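Local coordinates for citrate lyase, subunit 1 (Methanosaeta concilii, PDB 6HXI), which probably catalyses the ATP-dependent conversion of citrate and coenzyme A to acetyl-CoA and oxaloacetate, at residues 10-15 / 105-110; 401-406 / 410-415; 248-253 / 318-323; 157-162 / 182-187. One frame throughout, in Å; residues are numbered along the deposited sequence.

Interaction 1. Residues 10-15 / 105-110; sequences DAKNLL and YFLIEP
Lys12 NZ is held by several groups. Lys12 NZ makes a salt bridge across the contact, with a hydrogen bond to Glu109 OE1 at 2.8 Å. It comes to the syn side of OE1, about 17° out of the carboxylate plane. Glu109 OE2 is also only 2.9 Å from Lys12 NZ, so the ammonium group faces both oxygens. Glu8 gives NZ a second salt bridge, and the backbone oxygen of Leu213 a hydrogen bond. The lysine reaches this point because its chain is fully extended beyond CG. The Glu109 chain is extended too, and the two side chains cross at about a right angle. Leu107 only brushes the contact, its CD2 being 4.4 Å from Lys12 NZ. The residues that touch are all buried, so the charges are likely to depend on one another more than on solvent. A methionine in place of Lys12 would probably leave Glu109 and Glu8 without their shared positive mate. The bond ties helix 8-18, which packs on strand 209-220 of the six-stranded antiparallel sheet, to strand 106-110 of the separate four-stranded sheet. It thus spans two sheets of the ATP-grasp domain, a fold known for holding its nucleotide between two subdomains.

Interaction 2. Residues 401-406 / 410-415; sequences QVHGPE and TRIVPL
His403 meets Ile412 and Leu415 with its imidazole ring. Its CB points toward the segment 410-415, and CG is set anti to the carbonyl carbon (chi1 -58°). The contact begins at CG, with Ile412 CG2 nearby. It tightens one atom further on, where His403 CD2 is 3.6 Å from Ile412 CG2. On the other branch, ND1 is hydrogen-bonded to Thr407 OG1. His403 CE1 lies 3.8 Å from Leu415 CD2. At the tip, His403 NE2 is also 3.8 Å from Leu415 CD2, but its main partner is Gln401. His403 NE2 donates to Gln401 OE1 at 2.8 Å, with an N-H...O angle of 157°. The acceptor lies almost in the ring plane, so this bond and the one at ND1 fix the rotation of the imidazole. Gln401 OE1 in turn is 3.4 Å from Leu415 CD2. Arg411 NH2 approaches Glu406 O at only 3.7 Å. The contact joins strand 400-403, outermost in the four-stranded parallel sheet within this chain, to helix 412-417, in the citrate-binding region. The side chain of Ile412 is about 13 Å from a bound citrate. Round the imidazole the contact is mainly apolar, with methyl groups against a ring whose two nitrogens are bonded to neighbours in the chain. Arg411 NH1, 5.8 Å from His403 ND1, would be likely to disfavour a positive charge on the imidazole.

Interaction 3. Residues 248-253 / 318-323; sequences ELFIKE and TCTILD
Thr320 and Ile251 form the tightly packed, buried part of this contact. They reach toward each other tip to tip. Ile251 CD1 is 3.4 Å from Thr320 OG1 and 3.7 Å from Thr320 CB. Thr320 CG2 adds a looser touch, 3.9 Å from Ile251 CG1. Both residues also pack on Leu264 of strand 261-266. The backbones come nearest here, with Ile251 CA 8.0 Å from Thr320 CA. The Phe250 side is more open because its ring is partly exposed, not because its contact is longer. Its CG is anti to the backbone N (chi1 169°), and this swings the ring out to Thr320. There only the ring edge takes part: Phe250 CE2 is 3.3 Å from Thr320 OG1, which lies close to the ring plane. The ring also touches His316, one turn earlier on the helix of Thr320. The contact joins helices 246-256 and 311-325 of the citrate-binding region by side-chain packing; the side chain of Ile251 is about 10 Å from the bound sodium ion. Thr320 OG1 has its hydrogen bond within its own helix, to His316 O. Toward Phe250 it therefore offers an oxygen to the edge hydrogens of the ring, a weakly polar match that probably adds little to the van der Waals packing.

Interaction 4. Residues 157-162 / 182-187; sequences EGIDAL and FITALW
Ile159 has CG1 anti to its own backbone N (chi1 -155°), and Trp187 likewise carries CG anti to N (chi1 179°). These settings send the isoleucine branches and the indole past each other in opposite directions. The six-membered part of the indole does most of the touching. Ile159 CB is 3.5 Å from Trp187 CE3, and Ile159 CG2 is 3.7 Å from Trp187 CZ3. Further in, Ile159 CD1 reaches Trp187 CB at 4.0 Å. The backbone takes part too: Ile159 N lies over one face of the ring, 3.7 Å from Trp187 CZ3. Gly158 CA comes within 3.9 Å of Trp187 CH2. The segment 157-162 is a loop with a type I beta turn from Ile159 to Leu162. It follows strand 149-154 of the six-stranded antiparallel sheet in the ATP-grasp domain, and it folds onto helix 173-192, which packs on that sheet. Replacing Trp187 with an alanine would probably open a gap beside Ile159 and leave Asp129 without the indole N-H that bonds to its OD2. Thr184, one turn earlier, also touches Ile159: Thr184 CG2 is 4.0 Å from Ile159 CG2, while its OG1 bonds to Glu180 O. Val153 and Ile131 on the sheet touch both Ile159 and Trp187.

Along the chain, interaction 1 closes first, then interactions 4, 3 and 2 follow in series. Interactions 1 and 4 lie in the ATP-grasp region, with centres 25 Å apart. They touch through packing of Leu15 CD1 on Leu186 CD1 (3.6 Å). Helices 8-18 and 173-192 thus meet, and both pack on the six-stranded antiparallel sheet. Interactions 2 and 3 belong to the citrate-binding region, also 25 Å apart between centres, but their nearest atoms stay about 13 Å apart. Interactions 1 and 2 lie on opposite sides of the chain's centre, their centres about 50 Å apart. Each pair lies within its own region, and none of the four contacts joins the two.

Interaction 1. Residues 10-15 / 105-110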
loop_
_atom_site.group_PDB
_atom_site.type_symbol
_atom_site.label_atom_id
_atom_site.label_comp_id
_atom_site.label_asym_id
_atom_site.label_seq_id
_atom_site.Cartn_x
_atom_site.Cartn_y
_atom_site.Cartn_z
ATOM N N ASP C 10 53.784 -36.031 -18.724
ATOM C CA ASP C 10 52.404 -35.597 -18.879
ATOM C C ASP C 10 51.747 -36.131 -20.161
ATOM O O ASP C 10 50.604 -36.605 -20.112
ATOM C CB ASP C 10 52.335 -34.064 -18.806
ATOM C CG ASP C 10 52.804 -33.468 -17.481
ATOM O OD1 ASP C 10 52.489 -34.052 -16.415
ATOM O OD2 ASP C 10 53.428 -32.378 -17.506
ATOM N N ALA C 11 52.481 -36.087 -21.300
ATOM C CA ALA C 11 52.005 -36.558 -22.606
ATOM C C ALA C 11 51.746 -38.086 -22.604
ATOM O O ALA C 11 50.695 -38.540 -23.065
ATOM C CB ALA C 11 53.007 -36.177 -23.685
ATOM N N LYS C 12 52.692 -38.859 -22.034
ATOM C CA LYS C 12 52.619 -40.316 -21.902
ATOM C C LYS C 12 51.521 -40.719 -20.920
ATOM O O LYS C 12 50.853 -41.726 -21.150
ATOM C CB LYS C 12 53.971 -40.903 -21.478
ATOM C CG LYS C 12 54.968 -40.970 -22.621
ATOM C CD LYS C 12 56.320 -41.447 -22.174
ATOM C CE LYS C 12 57.123 -41.861 -23.377
ATOM N NZ LYS C 12 58.481 -42.314 -23.007
ATOM N N ASN C 13 51.327 -39.930 -19.841
ATOM C CA ASN C 13 50.282 -40.156 -18.841
ATOM C C ASN C 13 48.914 -39.962 -19.476
ATOM O O ASN C 13 48.023 -40.783 -19.229
ATOM C CB ASN C 13 50.448 -39.249 -17.628
ATOM C CG ASN C 13 50.349 -39.979 -16.313
ATOM O OD1 ASN C 13 49.399 -40.731 -16.045
ATOM N ND2 ASN C 13 51.341 -39.782 -15.461
ATOM N N LEU C 14 48.770 -38.904 -20.335
ATOM C CA LEU C 14 47.545 -38.618 -21.101
ATOM C C LEU C 14 47.279 -39.797 -22.050
ATOM O O LEU C 14 46.163 -40.315 -22.091
ATOM C CB LEU C 14 47.642 -37.291 -21.902
ATOM C CG LEU C 14 47.468 -35.972 -21.123
ATOM C CD1 LEU C 14 47.852 -34.757 -21.970
ATOM C CD2 LEU C 14 46.058 -35.817 -20.623
ATOM N N LEU C 15 48.321 -40.244 -22.771
ATOM C CA LEU C 15 48.228 -41.373 -23.692
ATOM C C LEU C 15 47.833 -42.658 -22.955
ATOM O O LEU C 15 46.974 -43.391 -23.444
ATOM C CB LEU C 15 49.534 -41.583 -24.480
ATOM C CG LEU C 15 49.353 -42.462 -25.709
ATOM C CD1 LEU C 15 48.777 -41.677 -26.839
ATOM C CD2 LEU C 15 50.656 -43.096 -26.132
ATOM N N TYR C 105 64.286 -31.555 -13.929
ATOM C CA TYR C 105 63.201 -32.529 -14.094
ATOM C C TYR C 105 63.630 -33.738 -14.902
ATOM O O TYR C 105 64.217 -33.586 -15.973
ATOM C CB TYR C 105 61.930 -31.870 -14.651
ATOM C CG TYR C 105 61.343 -30.848 -13.698
ATOM C CD1 TYR C 105 60.441 -31.227 -12.708
ATOM C CD2 TYR C 105 61.695 -29.501 -13.780
ATOM C CE1 TYR C 105 59.919 -30.295 -11.809
ATOM C CE2 TYR C 105 61.186 -28.563 -12.884
ATOM C CZ TYR C 105 60.291 -28.962 -11.904
ATOM O OH TYR C 105 59.762 -28.032 -11.038
ATOM N N PHE C 106 63.365 -34.939 -14.359
ATOM C CA PHE C 106 63.754 -36.222 -14.961
ATOM C C PHE C 106 62.617 -37.228 -14.973
ATOM O O PHE C 106 61.914 -37.392 -13.968
ATOM C CB PHE C 106 64.964 -36.839 -14.218
ATOM C CG PHE C 106 66.205 -35.979 -14.202
ATOM C CD1 PHE C 106 66.403 -35.033 -13.202
ATOM C CD2 PHE C 106 67.174 -36.112 -15.187
ATOM C CE1 PHE C 106 67.534 -34.213 -13.206
ATOM C CE2 PHE C 106 68.307 -35.297 -15.191
ATOM C CZ PHE C 106 68.481 -34.357 -14.196
ATOM N N LEU C 107 62.459 -37.929 -16.097
ATOM C CA LEU C 107 61.424 -38.944 -16.218
ATOM C C LEU C 107 62.007 -40.347 -16.004
ATOM O O LEU C 107 63.044 -40.684 -16.584
ATOM C CB LEU C 107 60.706 -38.834 -17.584
ATOM C CG LEU C 107 59.743 -39.974 -17.988
ATOM C CD1 LEU C 107 58.440 -39.952 -17.174
ATOM C CD2 LEU C 107 59.458 -39.946 -19.466
ATOM N N ILE C 108 61.330 -41.151 -15.163
ATOM C CA ILE C 108 61.680 -42.556 -14.923
ATOM C C ILE C 108 60.554 -43.442 -15.465
ATOM O O ILE C 108 59.374 -43.239 -15.159
ATOM C CB ILE C 108 62.124 -42.938 -13.476
ATOM C CG1 ILE C 108 63.029 -41.852 -12.853
ATOM C CG2 ILE C 108 62.839 -44.316 -13.479
ATOM C CD1 ILE C 108 63.150 -41.924 -11.355
ATOM N N GLU C 109 60.934 -44.395 -16.308
ATOM C CA GLU C 109 59.994 -45.328 -16.916
ATOM C C GLU C 109 60.627 -46.720 -17.171
ATOM O O GLU C 109 61.857 -46.811 -17.231
ATOM C CB GLU C 109 59.415 -44.727 -18.208
ATOM C CG GLU C 109 60.405 -44.571 -19.351
ATOM C CD GLU C 109 59.810 -44.067 -20.651
ATOM O OE1 GLU C 109 58.563 -44.010 -20.760
ATOM O OE2 GLU C 109 60.594 -43.747 -21.572
ATOM N N PRO C 110 59.818 -47.797 -17.359
ATOM C CA PRO C 110 60.416 -49.115 -17.646
ATOM C C PRO C 110 61.132 -49.183 -18.999
ATOM O O PRO C 110 60.710 -48.532 -19.957
ATOM C CB PRO C 110 59.217 -50.069 -17.608
ATOM C CG PRO C 110 58.036 -49.225 -17.886
ATOM C CD PRO C 110 58.339 -47.874 -17.316
#

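Interaction 2. Residues 401-406 / 410-415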
loop_
_atom_site.group_PDB
_atom_site.type_symbol
_atom_site.label_atom_id
_atom_site.label_comp_id
_atom_site.label_asym_id
_atom_site.label_seq_id
_atom_site.Cartn_x
_atom_site.Cartn_y
_atom_site.Cartn_z
ATOM N N GLN C 401 56.295 12.372 -19.707
ATOM C CA GLN C 401 56.121 12.929 -21.057
ATOM C C GLN C 401 54.867 12.315 -21.664
ATOM O O GLN C 401 54.842 11.107 -21.893
ATOM C CB GLN C 401 57.346 12.614 -21.922
ATOM C CG GLN C 401 58.277 13.797 -22.152
ATOM C CD GLN C 401 58.971 13.659 -23.482
ATOM O OE1 GLN C 401 58.332 13.614 -24.544
ATOM N NE2 GLN C 401 60.293 13.586 -23.459
ATOM N N VAL C 402 53.814 13.139 -21.883
ATOM C CA VAL C 402 52.489 12.680 -22.349
ATOM C C VAL C 402 52.179 13.084 -23.803
ATOM O O VAL C 402 52.236 14.269 -24.154
ATOM C CB VAL C 402 51.375 13.117 -21.366
ATOM C CG1 VAL C 402 49.978 12.743 -21.881
ATOM C CG2 VAL C 402 51.614 12.519 -19.980
ATOM N N HIS C 403 51.848 12.068 -24.635
ATOM C CA HIS C 403 51.567 12.191 -26.070
ATOM C C HIS C 403 50.254 11.546 -26.453
ATOM O O HIS C 403 49.776 10.649 -25.766
ATOM C CB HIS C 403 52.695 11.552 -26.907
ATOM C CG HIS C 403 54.044 12.137 -26.655
ATOM N ND1 HIS C 403 54.612 13.028 -27.539
ATOM C CD2 HIS C 403 54.891 11.944 -25.620
ATOM C CE1 HIS C 403 55.790 13.346 -27.025
ATOM N NE2 HIS C 403 56.001 12.719 -25.868
ATOM N N GLY C 404 49.708 11.986 -27.576
ATOM C CA GLY C 404 48.452 11.486 -28.115
ATOM C C GLY C 404 48.564 11.054 -29.565
ATOM O O GLY C 404 49.677 10.836 -30.057
ATOM N N PRO C 405 47.409 10.946 -30.278
ATOM C CA PRO C 405 47.432 10.500 -31.688
ATOM C C PRO C 405 48.207 11.372 -32.672
ATOM O O PRO C 405 48.472 10.914 -33.779
ATOM C CB PRO C 405 45.941 10.436 -32.060
ATOM C CG PRO C 405 45.209 10.336 -30.752
ATOM C CD PRO C 405 46.022 11.188 -29.825
ATOM N N GLU C 406 48.562 12.612 -32.283
ATOM C CA GLU C 406 49.330 13.568 -33.103
ATOM C C GLU C 406 50.811 13.150 -33.251
ATOM O O GLU C 406 51.461 13.474 -34.252
ATOM C CB GLU C 406 49.184 15.010 -32.559
ATOM C CG GLU C 406 49.907 15.312 -31.243
ATOM C CD GLU C 406 49.406 14.665 -29.958
ATOM O OE1 GLU C 406 50.206 14.566 -28.998
ATOM O OE2 GLU C 406 48.219 14.271 -29.904
ATOM N N THR C 410 55.425 5.028 -32.310
ATOM C CA THR C 410 56.681 4.588 -31.718
ATOM C C THR C 410 57.715 5.720 -31.500
ATOM O O THR C 410 58.879 5.416 -31.212
ATOM C CB THR C 410 57.223 3.411 -32.548
ATOM O OG1 THR C 410 58.325 2.833 -31.862
ATOM C CG2 THR C 410 57.608 3.800 -33.972
ATOM N N ARG C 411 57.280 7.003 -31.570
ATOM C CA ARG C 411 58.167 8.151 -31.390
ATOM C C ARG C 411 58.694 8.302 -29.949
ATOM O O ARG C 411 59.756 8.897 -29.757
ATOM C CB ARG C 411 57.510 9.446 -31.888
ATOM C CG ARG C 411 58.489 10.433 -32.527
ATOM C CD ARG C 411 57.868 11.807 -32.736
ATOM N NE ARG C 411 56.839 11.818 -33.787
ATOM C CZ ARG C 411 55.946 12.792 -33.961
ATOM N NH1 ARG C 411 55.935 13.845 -33.152
ATOM N NH2 ARG C 411 55.056 12.716 -34.943
ATOM N N ILE C 412 57.972 7.742 -28.944
ATOM C CA ILE C 412 58.397 7.807 -27.535
ATOM C C ILE C 412 59.610 6.895 -27.255
ATOM O O ILE C 412 60.284 7.080 -26.241
ATOM C CB ILE C 412 57.249 7.591 -26.508
ATOM C CG1 ILE C 412 56.500 6.239 -26.719
ATOM C CG2 ILE C 412 56.292 8.793 -26.496
ATOM C CD1 ILE C 412 56.012 5.590 -25.422
ATOM N N VAL C 413 59.887 5.924 -28.154
ATOM C CA VAL C 413 61.028 5.012 -28.023
ATOM C C VAL C 413 62.357 5.777 -28.240
ATOM O O VAL C 413 63.138 5.819 -27.286
ATOM C CB VAL C 413 60.902 3.717 -28.875
ATOM C CG1 VAL C 413 62.176 2.877 -28.812
ATOM C CG2 VAL C 413 59.702 2.897 -28.428
ATOM N N PRO C 414 62.629 6.431 -29.407
ATOM C CA PRO C 414 63.897 7.179 -29.546
ATOM C C PRO C 414 64.007 8.364 -28.586
ATOM O O PRO C 414 65.097 8.649 -28.107
ATOM C CB PRO C 414 63.880 7.643 -31.005
ATOM C CG PRO C 414 62.889 6.759 -31.684
ATOM C CD PRO C 414 61.846 6.516 -30.653
ATOM N N LEU C 415 62.867 9.007 -28.261
ATOM C CA LEU C 415 62.747 10.134 -27.319
ATOM C C LEU C 415 63.247 9.755 -25.903
ATOM O O LEU C 415 63.779 10.606 -25.179
ATOM C CB LEU C 415 61.261 10.581 -27.260
ATOM C CG LEU C 415 60.916 12.060 -27.587
ATOM C CD1 LEU C 415 61.370 12.480 -29.001
ATOM C CD2 LEU C 415 59.416 12.298 -27.457
#

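Interaction 3. Residues 248-253 / 318-323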
loop_
_atom_site.group_PDB
_atom_site.type_symbol
_atom_site.label_atom_id
_atom_site.label_comp_id
_atom_site.label_asym_id
_atom_site.label_seq_id
_atom_site.Cartn_x
_atom_site.Cartn_y
_atom_site.Cartn_z
ATOM N N GLU C 248 54.695 -13.275 -13.081
ATOM C CA GLU C 248 54.158 -13.750 -14.357
ATOM C C GLU C 248 52.925 -14.625 -14.159
ATOM O O GLU C 248 51.964 -14.507 -14.919
ATOM C CB GLU C 248 55.213 -14.532 -15.138
ATOM C CG GLU C 248 56.241 -13.650 -15.809
ATOM C CD GLU C 248 57.181 -14.386 -16.736
ATOM O OE1 GLU C 248 56.751 -15.372 -17.375
ATOM O OE2 GLU C 248 58.340 -13.937 -16.865
ATOM N N LEU C 249 52.962 -15.503 -13.141
ATOM C CA LEU C 249 51.861 -16.406 -12.810
ATOM C C LEU C 249 50.675 -15.650 -12.210
ATOM O O LEU C 249 49.532 -16.071 -12.401
ATOM C CB LEU C 249 52.348 -17.569 -11.917
ATOM C CG LEU C 249 53.285 -18.569 -12.640
ATOM C CD1 LEU C 249 54.318 -19.165 -11.705
ATOM C CD2 LEU C 249 52.489 -19.667 -13.373
ATOM N N PHE C 250 50.946 -14.504 -11.542
ATOM C CA PHE C 250 49.927 -13.615 -10.978
ATOM C C PHE C 250 49.156 -12.925 -12.107
ATOM O O PHE C 250 47.938 -12.781 -12.011
ATOM C CB PHE C 250 50.571 -12.572 -10.037
ATOM C CG PHE C 250 49.660 -11.447 -9.608
ATOM C CD1 PHE C 250 48.538 -11.697 -8.827
ATOM C CD2 PHE C 250 49.910 -10.141 -10.002
ATOM C CE1 PHE C 250 47.679 -10.656 -8.452
ATOM C CE2 PHE C 250 49.063 -9.097 -9.605
ATOM C CZ PHE C 250 47.952 -9.360 -8.833
ATOM N N ILE C 251 49.872 -12.509 -13.182
ATOM C CA ILE C 251 49.316 -11.837 -14.359
ATOM C C ILE C 251 48.466 -12.832 -15.170
ATOM O O ILE C 251 47.350 -12.489 -15.592
ATOM C CB ILE C 251 50.426 -11.099 -15.172
ATOM C CG1 ILE C 251 51.088 -9.951 -14.343
ATOM C CG2 ILE C 251 49.936 -10.585 -16.518
ATOM C CD1 ILE C 251 50.134 -8.895 -13.673
ATOM N N LYS C 252 48.975 -14.074 -15.318
ATOM C CA LYS C 252 48.316 -15.201 -15.982
ATOM C C LYS C 252 47.018 -15.533 -15.263
ATOM O O LYS C 252 46.029 -15.879 -15.907
ATOM C CB LYS C 252 49.239 -16.434 -16.022
ATOM C CG LYS C 252 50.275 -16.369 -17.141
ATOM C CD LYS C 252 51.016 -17.688 -17.308
ATOM C CE LYS C 252 52.039 -17.662 -18.427
ATOM N NZ LYS C 252 51.416 -17.809 -19.773
ATOM N N GLU C 253 47.015 -15.371 -13.925
ATOM C CA GLU C 253 45.861 -15.602 -13.058
ATOM C C GLU C 253 44.759 -14.530 -13.300
ATOM O O GLU C 253 43.577 -14.875 -13.337
ATOM C CB GLU C 253 46.324 -15.677 -11.589
ATOM C CG GLU C 253 45.267 -16.105 -10.586
ATOM C CD GLU C 253 44.559 -14.960 -9.880
ATOM O OE1 GLU C 253 45.257 -14.112 -9.275
ATOM O OE2 GLU C 253 43.306 -14.922 -9.915
ATOM N N THR C 318 49.868 -2.891 -13.489
ATOM C CA THR C 318 50.793 -1.765 -13.332
ATOM C C THR C 318 51.587 -1.913 -12.037
ATOM O O THR C 318 52.777 -1.601 -12.029
ATOM C CB THR C 318 50.063 -0.396 -13.454
ATOM O OG1 THR C 318 49.251 -0.372 -14.628
ATOM C CG2 THR C 318 51.030 0.795 -13.509
ATOM N N CYS C 319 50.938 -2.408 -10.960
ATOM C CA CYS C 319 51.565 -2.656 -9.652
ATOM C C CYS C 319 52.659 -3.709 -9.793
ATOM O O CYS C 319 53.713 -3.572 -9.175
ATOM C CB CYS C 319 50.524 -3.089 -8.620
ATOM S SG CYS C 319 49.606 -1.721 -7.866
ATOM N N THR C 320 52.401 -4.752 -10.617
ATOM C CA THR C 320 53.341 -5.843 -10.893
ATOM C C THR C 320 54.590 -5.330 -11.619
ATOM O O THR C 320 55.700 -5.653 -11.197
ATOM C CB THR C 320 52.649 -6.982 -11.656
ATOM O OG1 THR C 320 51.440 -7.313 -10.992
ATOM C CG2 THR C 320 53.514 -8.228 -11.763
ATOM N N ILE C 321 54.399 -4.544 -12.710
ATOM C CA ILE C 321 55.489 -3.958 -13.503
ATOM C C ILE C 321 56.318 -3.024 -12.625
ATOM O O ILE C 321 57.545 -3.159 -12.601
ATOM C CB ILE C 321 54.986 -3.283 -14.819
ATOM C CG1 ILE C 321 54.526 -4.360 -15.840
ATOM C CG2 ILE C 321 56.062 -2.335 -15.428
ATOM C CD1 ILE C 321 53.879 -3.848 -17.082
ATOM N N LEU C 322 55.642 -2.129 -11.860
ATOM C CA LEU C 322 56.300 -1.185 -10.956
ATOM C C LEU C 322 57.110 -1.894 -9.900
ATOM O O LEU C 322 58.255 -1.519 -9.683
ATOM C CB LEU C 322 55.316 -0.197 -10.317
ATOM C CG LEU C 322 54.701 0.824 -11.264
ATOM C CD1 LEU C 322 53.526 1.465 -10.644
ATOM C CD2 LEU C 322 55.709 1.861 -11.707
ATOM N N ASP C 323 56.550 -2.959 -9.298
ATOM C CA ASP C 323 57.229 -3.765 -8.280
ATOM C C ASP C 323 58.577 -4.249 -8.780
ATOM O O ASP C 323 59.588 -3.937 -8.164
ATOM C CB ASP C 323 56.364 -4.968 -7.832
ATOM C CG ASP C 323 57.007 -5.852 -6.774
ATOM O OD1 ASP C 323 57.792 -5.324 -5.951
ATOM O OD2 ASP C 323 56.722 -7.065 -6.762
#

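Interaction 4. Residues 157-162 / 182-187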
loop_
_atom_site.group_PDB
_atom_site.type_symbol
_atom_site.label_atom_id
_atom_site.label_comp_id
_atom_site.label_asym_id
_atom_site.label_seq_id
_atom_site.Cartn_x
_atom_site.Cartn_y
_atom_site.Cartn_z
ATOM N N GLU C 157 35.413 -33.519 -42.505
ATOM C CA GLU C 157 35.205 -34.930 -42.814
ATOM C C GLU C 157 35.660 -35.893 -41.708
ATOM O O GLU C 157 35.006 -36.915 -41.493
ATOM C CB GLU C 157 35.844 -35.304 -44.168
ATOM C CG GLU C 157 35.163 -34.645 -45.357
ATOM C CD GLU C 157 35.954 -34.562 -46.651
ATOM O OE1 GLU C 157 35.560 -33.755 -47.525
ATOM O OE2 GLU C 157 36.955 -35.301 -46.800
ATOM N N GLY C 158 36.767 -35.579 -41.036
ATOM C CA GLY C 158 37.309 -36.436 -39.982
ATOM C C GLY C 158 38.050 -37.653 -40.506
ATOM O O GLY C 158 38.251 -37.790 -41.721
ATOM N N ILE C 159 38.489 -38.541 -39.583
ATOM C CA ILE C 159 39.264 -39.754 -39.923
ATOM C C ILE C 159 38.407 -40.862 -40.593
ATOM O O ILE C 159 38.929 -41.583 -41.441
ATOM C CB ILE C 159 40.072 -40.290 -38.691
ATOM C CG1 ILE C 159 41.302 -41.112 -39.103
ATOM C CG2 ILE C 159 39.207 -41.063 -37.676
ATOM C CD1 ILE C 159 42.545 -40.353 -39.234
ATOM N N ASP C 160 37.118 -40.998 -40.206
ATOM C CA ASP C 160 36.182 -42.014 -40.721
ATOM C C ASP C 160 35.999 -41.941 -42.249
ATOM O O ASP C 160 35.715 -42.957 -42.898
ATOM C CB ASP C 160 34.828 -41.909 -40.007
ATOM C CG ASP C 160 34.862 -42.206 -38.517
ATOM O OD1 ASP C 160 35.831 -41.781 -37.842
ATOM O OD2 ASP C 160 33.896 -42.818 -38.016
ATOM N N ALA C 161 36.207 -40.733 -42.816
ATOM C CA ALA C 161 36.133 -40.471 -44.254
ATOM C C ALA C 161 37.389 -40.983 -44.999
ATOM O O ALA C 161 37.451 -40.876 -46.228
ATOM C CB ALA C 161 35.954 -38.978 -44.488
ATOM N N LEU C 162 38.374 -41.550 -44.261
ATOM C CA LEU C 162 39.642 -42.021 -44.824
ATOM C C LEU C 162 39.969 -43.495 -44.600
ATOM O O LEU C 162 39.807 -44.014 -43.493
ATOM C CB LEU C 162 40.825 -41.189 -44.273
ATOM C CG LEU C 162 40.809 -39.686 -44.475
ATOM C CD1 LEU C 162 41.745 -39.021 -43.504
ATOM C CD2 LEU C 162 41.168 -39.316 -45.898
ATOM N N PHE C 182 46.209 -47.835 -34.500
ATOM C CA PHE C 182 46.920 -47.010 -33.530
ATOM C C PHE C 182 46.958 -45.533 -33.909
ATOM O O PHE C 182 46.722 -44.673 -33.038
ATOM C CB PHE C 182 48.334 -47.558 -33.238
ATOM C CG PHE C 182 49.229 -46.604 -32.479
ATOM C CD1 PHE C 182 48.980 -46.303 -31.146
ATOM C CD2 PHE C 182 50.269 -45.941 -33.121
ATOM C CE1 PHE C 182 49.773 -45.385 -30.461
ATOM C CE2 PHE C 182 51.059 -45.016 -32.436
ATOM C CZ PHE C 182 50.808 -44.751 -31.107
ATOM N N ILE C 183 47.255 -45.227 -35.188
ATOM C CA ILE C 183 47.356 -43.827 -35.645
ATOM C C ILE C 183 45.954 -43.200 -35.802
ATOM O O ILE C 183 45.816 -41.980 -35.642
ATOM C CB ILE C 183 48.284 -43.630 -36.878
ATOM C CG1 ILE C 183 47.647 -44.121 -38.201
ATOM C CG2 ILE C 183 49.671 -44.285 -36.631
ATOM C CD1 ILE C 183 48.470 -43.728 -39.466
ATOM N N THR C 184 44.910 -44.052 -36.034
ATOM C CA THR C 184 43.504 -43.623 -36.122
ATOM C C THR C 184 43.050 -43.181 -34.724
ATOM O O THR C 184 42.394 -42.148 -34.596
ATOM C CB THR C 184 42.621 -44.728 -36.762
ATOM O OG1 THR C 184 42.988 -44.855 -38.138
ATOM C CG2 THR C 184 41.124 -44.430 -36.686
ATOM N N ALA C 185 43.427 -43.965 -33.687
ATOM C CA ALA C 185 43.148 -43.708 -32.272
ATOM C C ALA C 185 43.921 -42.473 -31.798
ATOM O O ALA C 185 43.371 -41.649 -31.064
ATOM C CB ALA C 185 43.547 -44.917 -31.441
ATOM N N LEU C 186 45.189 -42.342 -32.246
ATOM C CA LEU C 186 46.068 -41.222 -31.906
ATOM C C LEU C 186 45.506 -39.904 -32.413
ATOM O O LEU C 186 45.590 -38.910 -31.694
ATOM C CB LEU C 186 47.497 -41.442 -32.413
ATOM C CG LEU C 186 48.573 -40.550 -31.781
ATOM C CD1 LEU C 186 48.939 -41.040 -30.398
ATOM C CD2 LEU C 186 49.808 -40.501 -32.656
ATOM N N TRP C 187 44.895 -39.908 -33.625
ATOM C CA TRP C 187 44.226 -38.730 -34.191
ATOM C C TRP C 187 43.018 -38.337 -33.327
ATOM O O TRP C 187 42.811 -37.153 -33.077
ATOM C CB TRP C 187 43.776 -38.948 -35.645
ATOM C CG TRP C 187 43.082 -37.733 -36.187
ATOM C CD1 TRP C 187 43.668 -36.572 -36.600
ATOM C CD2 TRP C 187 41.672 -37.502 -36.214
ATOM N NE1 TRP C 187 42.707 -35.647 -36.933
ATOM C CE2 TRP C 187 41.471 -36.182 -36.680
ATOM C CE3 TRP C 187 40.551 -38.273 -35.854
ATOM C CZ2 TRP C 187 40.193 -35.638 -36.860
ATOM C CZ3 TRP C 187 39.286 -37.742 -36.045
ATOM C CH2 TRP C 187 39.114 -36.436 -36.537
#